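Local coordinates for general secretion pathway protein L (Vibrio parahaemolyticus, PDB 2W7V) that forms the dimeric periplasmic domain of EpsL, a component of the type II secretion system that probably helps build its inner-membrane platform, at residues A[33-36]-A[41-44]; A[55-60]-A[66-71]. All coordinates share one frame; numbering follows the deposited sequence.

Contact 1 of 2, residues A[33-36]-A[41-44]; sequences KYDG and VRIH
V41 faces Y34 across the antiparallel beta hairpin of strands 28-35 and 40-47, the two running at 165° to each other. This is a non-hydrogen-bonded pair, with the two CA atoms 4.4 Å apart. Both side chains project to the face of the sheet covered by helix 8-13, where M10 packs on each of them. V41 CG2 meets the edge of the Y34 ring near its plane, 4.1 Å from CD1, and the two side chains cross at about a right angle. A beta-branched valine suits this strand, since its short branches can pack against the ring edge, while the buried tyrosine can reach through the apolar layer and bond its OH to D7 O. The V41 CA–H also points at K33 O, with CA to O 3.2 Å.

R42 comes next and forms the hydrogen-bonded pair with K33: K33 N donates a hydrogen bond to R42 O at 2.7 Å, and R42 N donates one to K33 O at 2.8 Å. Here the side chains emerge on the other face and lie side by side. In the conformer described here, one of two modelled, R42 bends at its third torsion (chi3 -81°) and brings the guanidinium toward K33 CD and D35 CB. A long, weak phosphate contact shared by K33 NZ and R42 NH2 may ease the nearness of two cations; R42 NH1 has its stronger salt bridge with E40. K33 and Y34 also pair with a strand of the second subunit, which carries the sheet across the dimer interface. Aspartate suits the hairpin end, where D35 OD1 accepts a hydrogen bond from Q37 N in the turn; D35 OD2 adds a long salt bridge, 3.9 Å from R42 NH1, with carboxylate and guanidinium planes turned 83° apart.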
ATOM      1  N   LYS A  33       2.754  -1.505  -3.827  1.00 13.75           N
ATOM      2  CA  LYS A  33       1.822  -2.611  -3.779  1.00 14.57           C
ATOM      3  C   LYS A  33       2.133  -3.571  -2.688  1.00 14.74           C
ATOM      4  O   LYS A  33       3.221  -4.068  -2.642  1.00 16.20           O
ATOM      5  CB  LYS A  33       1.856  -3.386  -5.092  1.00 15.61           C
ATOM      6  CG  LYS A  33       0.810  -4.512  -5.139  1.00 15.11           C
ATOM      7  CD  LYS A  33       0.376  -4.841  -6.503  1.00 14.83           C
ATOM      8  CE  LYS A  33      -0.915  -5.662  -6.509  1.00 15.98           C
ATOM      9  NZ  LYS A  33      -1.575  -5.532  -7.902  1.00 14.51           N
ATOM     10  N   TYR A  34       1.153  -3.852  -1.845  1.00 15.13           N
ATOM     11  CA  TYR A  34       1.127  -4.998  -0.934  1.00 15.82           C
ATOM     12  C   TYR A  34       0.444  -6.208  -1.567  1.00 16.34           C
ATOM     13  O   TYR A  34      -0.685  -6.095  -2.118  1.00 16.09           O
ATOM     14  CB  TYR A  34       0.381  -4.632   0.346  1.00 15.46           C
ATOM     15  CG  TYR A  34       0.059  -5.776   1.275  1.00 14.78           C
ATOM     16  CD1 TYR A  34       1.024  -6.328   2.125  1.00 16.99           C
ATOM     17  CD2 TYR A  34      -1.235  -6.292   1.341  1.00 13.72           C
ATOM     18  CE1 TYR A  34       0.694  -7.388   2.998  1.00 13.28           C
ATOM     19  CE2 TYR A  34      -1.556  -7.313   2.169  1.00 12.99           C
ATOM     20  CZ  TYR A  34      -0.608  -7.869   2.996  1.00 12.06           C
ATOM     21  OH  TYR A  34      -1.027  -8.908   3.804  1.00 12.53           O
ATOM     22  N   ASP A  35       1.127  -7.354  -1.456  1.00 16.66           N
ATOM     23  CA  ASP A  35       0.636  -8.657  -1.912  1.00 17.13           C
ATOM     24  C   ASP A  35       0.592  -9.551  -0.657  1.00 17.46           C
ATOM     25  O   ASP A  35       1.622  -9.987  -0.144  1.00 17.50           O
ATOM     26  CB  ASP A  35       1.579  -9.195  -3.006  1.00 17.38           C
ATOM     27  CG  ASP A  35       1.293 -10.613  -3.422  1.00 17.96           C
ATOM     28  OD1 ASP A  35       0.294 -11.236  -3.017  1.00 21.25           O
ATOM     29  OD2 ASP A  35       2.101 -11.119  -4.212  1.00 24.39           O
ATOM     30  N   GLY A  36      -0.606  -9.790  -0.149  1.00 17.79           N
ATOM     31  CA  GLY A  36      -0.773 -10.520   1.095  1.00 17.87           C
ATOM     32  C   GLY A  36      -0.396 -11.977   0.999  1.00 17.94           C
ATOM     33  O   GLY A  36       0.016 -12.588   1.987  1.00 18.37           O
ATOM     34  N   VAL A  41       5.819  -6.123  -0.029  1.00 12.75           N
ATOM     35  CA  VAL A  41       5.510  -4.831  -0.526  1.00 11.88           C
ATOM     36  C   VAL A  41       6.541  -4.432  -1.609  1.00 11.68           C
ATOM     37  O   VAL A  41       7.738  -4.521  -1.408  1.00 10.82           O
ATOM     38  CB  VAL A  41       5.518  -3.820   0.644  1.00 12.24           C
ATOM     39  CG1 VAL A  41       5.140  -2.406   0.170  1.00  9.37           C
ATOM     40  CG2 VAL A  41       4.517  -4.284   1.769  1.00 11.70           C
ATOM     41  N   ARG A  42       6.054  -3.993  -2.762  1.00 12.00           N
ATOM     42  CA  ARG A  42       6.913  -3.428  -3.784  0.60 11.85           C
ATOM     43  C   ARG A  42       6.621  -1.937  -3.986  1.00 11.67           C
ATOM     44  O   ARG A  42       5.484  -1.520  -4.151  1.00 11.67           O
ATOM     45  CB  ARG A  42       6.740  -4.222  -5.058  0.60 11.99           C
ATOM     46  CG  ARG A  42       6.801  -5.735  -4.803  0.60 12.48           C
ATOM     47  CD  ARG A  42       6.603  -6.527  -6.091  0.60 12.72           C
ATOM     48  NE  ARG A  42       5.187  -6.638  -6.453  0.60 13.12           N
ATOM     49  CZ  ARG A  42       4.326  -7.453  -5.859  0.60 12.55           C
ATOM     50  NH1 ARG A  42       4.701  -8.229  -4.848  0.60 12.73           N
ATOM     51  NH2 ARG A  42       3.075  -7.481  -6.273  0.60 13.00           N
ATOM     52  N   ILE A  43       7.678  -1.148  -3.968  1.00 11.98           N
ATOM     53  CA  ILE A  43       7.631   0.288  -4.000  1.00 12.28           C
ATOM     54  C   ILE A  43       8.380   0.838  -5.196  1.00 12.46           C
ATOM     55  O   ILE A  43       9.521   0.516  -5.370  1.00 13.55           O
ATOM     56  CB  ILE A  43       8.350   0.840  -2.738  1.00 12.07           C
ATOM     57  CG1 ILE A  43       7.619   0.386  -1.439  1.00 12.17           C
ATOM     58  CG2 ILE A  43       8.386   2.355  -2.781  1.00 12.25           C
ATOM     59  CD1 ILE A  43       8.465   0.503  -0.160  1.00 11.38           C
ATOM     60  N   HIS A  44       7.762   1.680  -6.008  1.00 11.80           N
ATOM     61  CA  HIS A  44       8.510   2.432  -6.980  1.00 12.40           C
ATOM     62  C   HIS A  44       8.633   3.859  -6.479  1.00 11.43           C
ATOM     63  O   HIS A  44       7.723   4.366  -5.867  1.00 11.33           O
ATOM     64  CB  HIS A  44       7.881   2.408  -8.373  1.00 12.75           C
ATOM     65  CG  HIS A  44       7.691   1.032  -8.933  1.00 14.57           C
ATOM     66  ND1 HIS A  44       6.919   0.785 -10.055  1.00 17.03           N
ATOM     67  CD2 HIS A  44       8.129  -0.177  -8.507  1.00 15.95           C
ATOM     68  CE1 HIS A  44       6.910  -0.518 -10.295  1.00 19.16           C
ATOM     69  NE2 HIS A  44       7.644  -1.121  -9.374  1.00 15.40           N
TER

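Contact 2 of 2, residues A[55-60]-A[66-71]; sequences QARVKL and VEQGQL
Q68 OE1 takes two N–H groups from R57, NE at 2.8 Å and NH2 at 2.9 Å, so the guanidinium grips one oxygen side-on. The oxygen lies close to the guanidinium plane, but both nitrogens approach from the same face of the amide, whose plane is turned 30° from that of the guanidinium. NE stands above the carbonyl plane rather than on a lone pair. Arginine suits the place because, with CG anti to the backbone N (chi1 -166°), its aliphatic part passes V66 CG1 before the bend at chi3 brings NE to the glutamine. R57 NH2 also has a salt bridge to E54, one turn earlier on helix 51-61.

The contact lays this helix against strand 64-73, within the chain an outermost strand of the four-stranded antiparallel sheet, helix and strand running antiparallel at 164°. V66 points toward the helix and divides its two methyls between R57 and L60, a task that suits a branched residue. Its CG1 touches R57 CG at 4.0 Å, while its CG2 presses tightly on L60 CB at 3.5 Å. L60, buried, also packs on L17 and L21 of helix 17-22.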
ATOM      1  N   GLN A  55      19.694   6.184   1.171  1.00 12.68           N
ATOM      2  CA  GLN A  55      19.131   6.552   2.461  1.00 13.25           C
ATOM      3  C   GLN A  55      17.886   5.765   2.742  1.00 11.85           C
ATOM      4  O   GLN A  55      17.699   5.291   3.838  1.00 11.41           O
ATOM      5  CB  GLN A  55      18.801   8.037   2.475  1.00 13.30           C
ATOM      6  CG  GLN A  55      20.052   8.886   2.248  1.00 15.83           C
ATOM      7  CD  GLN A  55      19.802  10.354   2.426  1.00 17.96           C
ATOM      8  OE1 GLN A  55      18.633  10.808   2.461  1.00 23.99           O
ATOM      9  NE2 GLN A  55      20.902  11.138   2.537  1.00 22.93           N
ATOM     10  N   ALA A  56      17.050   5.596   1.727  1.00 11.37           N
ATOM     11  CA  ALA A  56      15.824   4.820   1.862  1.00 12.16           C
ATOM     12  C   ALA A  56      16.135   3.334   2.113  1.00 12.78           C
ATOM     13  O   ALA A  56      15.583   2.772   3.032  1.00 13.40           O
ATOM     14  CB  ALA A  56      14.928   4.993   0.639  1.00 11.37           C
ATOM     15  N   ARG A  57      17.040   2.721   1.339  1.00 13.92           N
ATOM     16  CA  ARG A  57      17.388   1.320   1.557  1.00 14.07           C
ATOM     17  C   ARG A  57      17.852   1.073   2.961  1.00 14.48           C
ATOM     18  O   ARG A  57      17.425   0.116   3.563  1.00 15.90           O
ATOM     19  CB  ARG A  57      18.468   0.823   0.623  1.00 13.58           C
ATOM     20  CG  ARG A  57      18.599  -0.739   0.613  1.00 13.96           C
ATOM     21  CD  ARG A  57      19.993  -1.203   0.249  1.00 16.50           C
ATOM     22  NE  ARG A  57      20.436  -0.287  -0.766  1.00 20.09           N
ATOM     23  CZ  ARG A  57      21.512   0.480  -0.741  1.00 17.19           C
ATOM     24  NH1 ARG A  57      22.459   0.397   0.178  1.00 15.99           N
ATOM     25  NH2 ARG A  57      21.641   1.311  -1.743  1.00 18.01           N
ATOM     26  N   VAL A  58      18.741   1.923   3.470  1.00 14.51           N
ATOM     27  CA  VAL A  58      19.313   1.750   4.786  1.00 14.13           C
ATOM     28  C   VAL A  58      18.236   1.858   5.865  1.00 13.99           C
ATOM     29  O   VAL A  58      18.220   1.082   6.804  1.00 14.78           O
ATOM     30  CB  VAL A  58      20.432   2.799   5.068  1.00 14.71           C
ATOM     31  CG1 VAL A  58      20.719   2.877   6.565  1.00 13.57           C
ATOM     32  CG2 VAL A  58      21.720   2.488   4.230  1.00 14.96           C
ATOM     33  N   LYS A  59      17.342   2.820   5.738  1.00 13.60           N
ATOM     34  CA  LYS A  59      16.240   2.938   6.669  1.00 13.75           C
ATOM     35  C   LYS A  59      15.257   1.755   6.624  1.00 13.36           C
ATOM     36  O   LYS A  59      14.828   1.256   7.651  1.00 13.08           O
ATOM     37  CB  LYS A  59      15.477   4.224   6.403  1.00 13.86           C
ATOM     38  CG  LYS A  59      16.249   5.500   6.667  1.00 13.52           C
ATOM     39  CD  LYS A  59      15.261   6.685   6.751  1.00 15.12           C
ATOM     40  CE  LYS A  59      15.935   8.060   6.787  1.00 15.43           C
ATOM     41  NZ  LYS A  59      16.362   8.421   8.146  1.00 15.19           N
ATOM     42  N   LEU A  60      14.877   1.324   5.436  1.00 13.48           N
ATOM     43  CA  LEU A  60      13.992   0.182   5.291  1.00 14.49           C
ATOM     44  C   LEU A  60      14.627  -1.103   5.855  1.00 14.46           C
ATOM     45  O   LEU A  60      13.955  -1.928   6.445  1.00 15.39           O
ATOM     46  CB  LEU A  60      13.613  -0.022   3.806  1.00 14.58           C
ATOM     47  CG  LEU A  60      12.817   1.151   3.210  1.00 15.79           C
ATOM     48  CD1 LEU A  60      12.696   0.945   1.683  1.00 19.40           C
ATOM     49  CD2 LEU A  60      11.477   1.343   3.873  1.00 11.73           C
ATOM     50  N   VAL A  66      15.091  -5.993   2.598  1.00 17.78           N
ATOM     51  CA  VAL A  66      15.005  -5.065   1.439  1.00 17.49           C
ATOM     52  C   VAL A  66      15.873  -5.574   0.289  1.00 17.17           C
ATOM     53  O   VAL A  66      17.030  -5.959   0.509  1.00 16.14           O
ATOM     54  CB  VAL A  66      15.516  -3.620   1.802  1.00 18.25           C
ATOM     55  CG1 VAL A  66      15.085  -2.579   0.748  1.00 16.85           C
ATOM     56  CG2 VAL A  66      14.968  -3.177   3.139  1.00 20.72           C
ATOM     57  N   GLU A  67      15.309  -5.569  -0.919  1.00 16.08           N
ATOM     58  CA  GLU A  67      16.073  -5.679  -2.138  1.00 15.74           C
ATOM     59  C   GLU A  67      15.847  -4.414  -2.969  1.00 14.80           C
ATOM     60  O   GLU A  67      14.729  -4.010  -3.219  1.00 13.51           O
ATOM     61  CB  GLU A  67      15.635  -6.893  -2.931  1.00 15.58           C
ATOM     62  CG  GLU A  67      15.652  -8.175  -2.111  1.00 18.07           C
ATOM     63  CD  GLU A  67      15.141  -9.347  -2.898  1.00 19.06           C
ATOM     64  OE1 GLU A  67      15.856  -9.745  -3.856  1.00 23.88           O
ATOM     65  OE2 GLU A  67      14.008  -9.840  -2.587  1.00 23.65           O
ATOM     66  N   GLN A  68      16.920  -3.762  -3.354  1.00 14.32           N
ATOM     67  CA  GLN A  68      16.802  -2.622  -4.230  1.00 14.18           C
ATOM     68  C   GLN A  68      16.753  -3.118  -5.663  1.00 13.08           C
ATOM     69  O   GLN A  68      17.456  -4.018  -5.978  1.00 12.06           O
ATOM     70  CB  GLN A  68      17.987  -1.684  -4.011  1.00 14.25           C
ATOM     71  CG  GLN A  68      17.793  -0.306  -4.614  1.00 14.02           C
ATOM     72  CD  GLN A  68      18.799   0.645  -4.097  1.00 14.00           C
ATOM     73  OE1 GLN A  68      18.997   0.738  -2.888  1.00 17.88           O
ATOM     74  NE2 GLN A  68      19.433   1.381  -4.987  1.00 13.51           N
ATOM     75  N   GLY A  69      15.889  -2.567  -6.504  1.00 13.52           N
ATOM     76  CA  GLY A  69      15.889  -2.919  -7.922  1.00 14.38           C
ATOM     77  C   GLY A  69      16.936  -2.079  -8.657  1.00 14.73           C
ATOM     78  O   GLY A  69      17.628  -1.285  -8.038  1.00 14.92           O
ATOM     79  N   GLN A  70      17.046  -2.249  -9.969  1.00 14.66           N
ATOM     80  CA  GLN A  70      17.841  -1.338 -10.800  1.00 15.24           C
ATOM     81  C   GLN A  70      17.452   0.123 -10.631  1.00 15.73           C
ATOM     82  O   GLN A  70      16.269   0.424 -10.497  1.00 15.78           O
ATOM     83  CB  GLN A  70      17.640  -1.648 -12.274  1.00 15.20           C
ATOM     84  CG  GLN A  70      18.510  -2.708 -12.812  1.00 15.61           C
ATOM     85  CD  GLN A  70      18.157  -3.049 -14.237  1.00 15.94           C
ATOM     86  OE1 GLN A  70      17.704  -2.201 -15.020  1.00 16.81           O
ATOM     87  NE2 GLN A  70      18.346  -4.304 -14.579  1.00 16.47           N
ATOM     88  N   LEU A  71      18.445   1.018 -10.685  1.00 16.02           N
ATOM     89  CA  LEU A  71      18.230   2.465 -10.764  1.00 16.21           C
ATOM     90  C   LEU A  71      18.610   2.914 -12.162  1.00 16.44           C
ATOM     91  O   LEU A  71      19.718   2.634 -12.609  1.00 17.75           O
ATOM     92  CB  LEU A  71      19.111   3.246  -9.768  1.00 16.36           C
ATOM     93  CG  LEU A  71      18.856   3.131  -8.277  1.00 16.82           C
ATOM     94  CD1 LEU A  71      19.611   4.235  -7.516  1.00 15.30           C
ATOM     95  CD2 LEU A  71      17.370   3.179  -8.045  1.00 17.07           C
TER

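Contact 1 and contact 2 lie on opposite sides of the chain's centre, their own centres 14 Å apart and their nearest atoms about 5 Å apart without touching. Contact 1 closes before contact 2 opens, and helix 51-61 is the next element after strand 40-47. Both reach the same sheet, at its two margins within the chain, 28-35 and 64-73. Strand 78-86 lies between 40-47 and 64-73 and bonds to both, through V41 with L84 and E67 with V83. The second subunit extends the margin at 33-36, whereas no other chain of the assembly touches 55-60 or 66-71. A phosphate ion, probably from the crystallisation liquor, lies about 4 Å from the K33 side chain, with R42 also in long, weak reach.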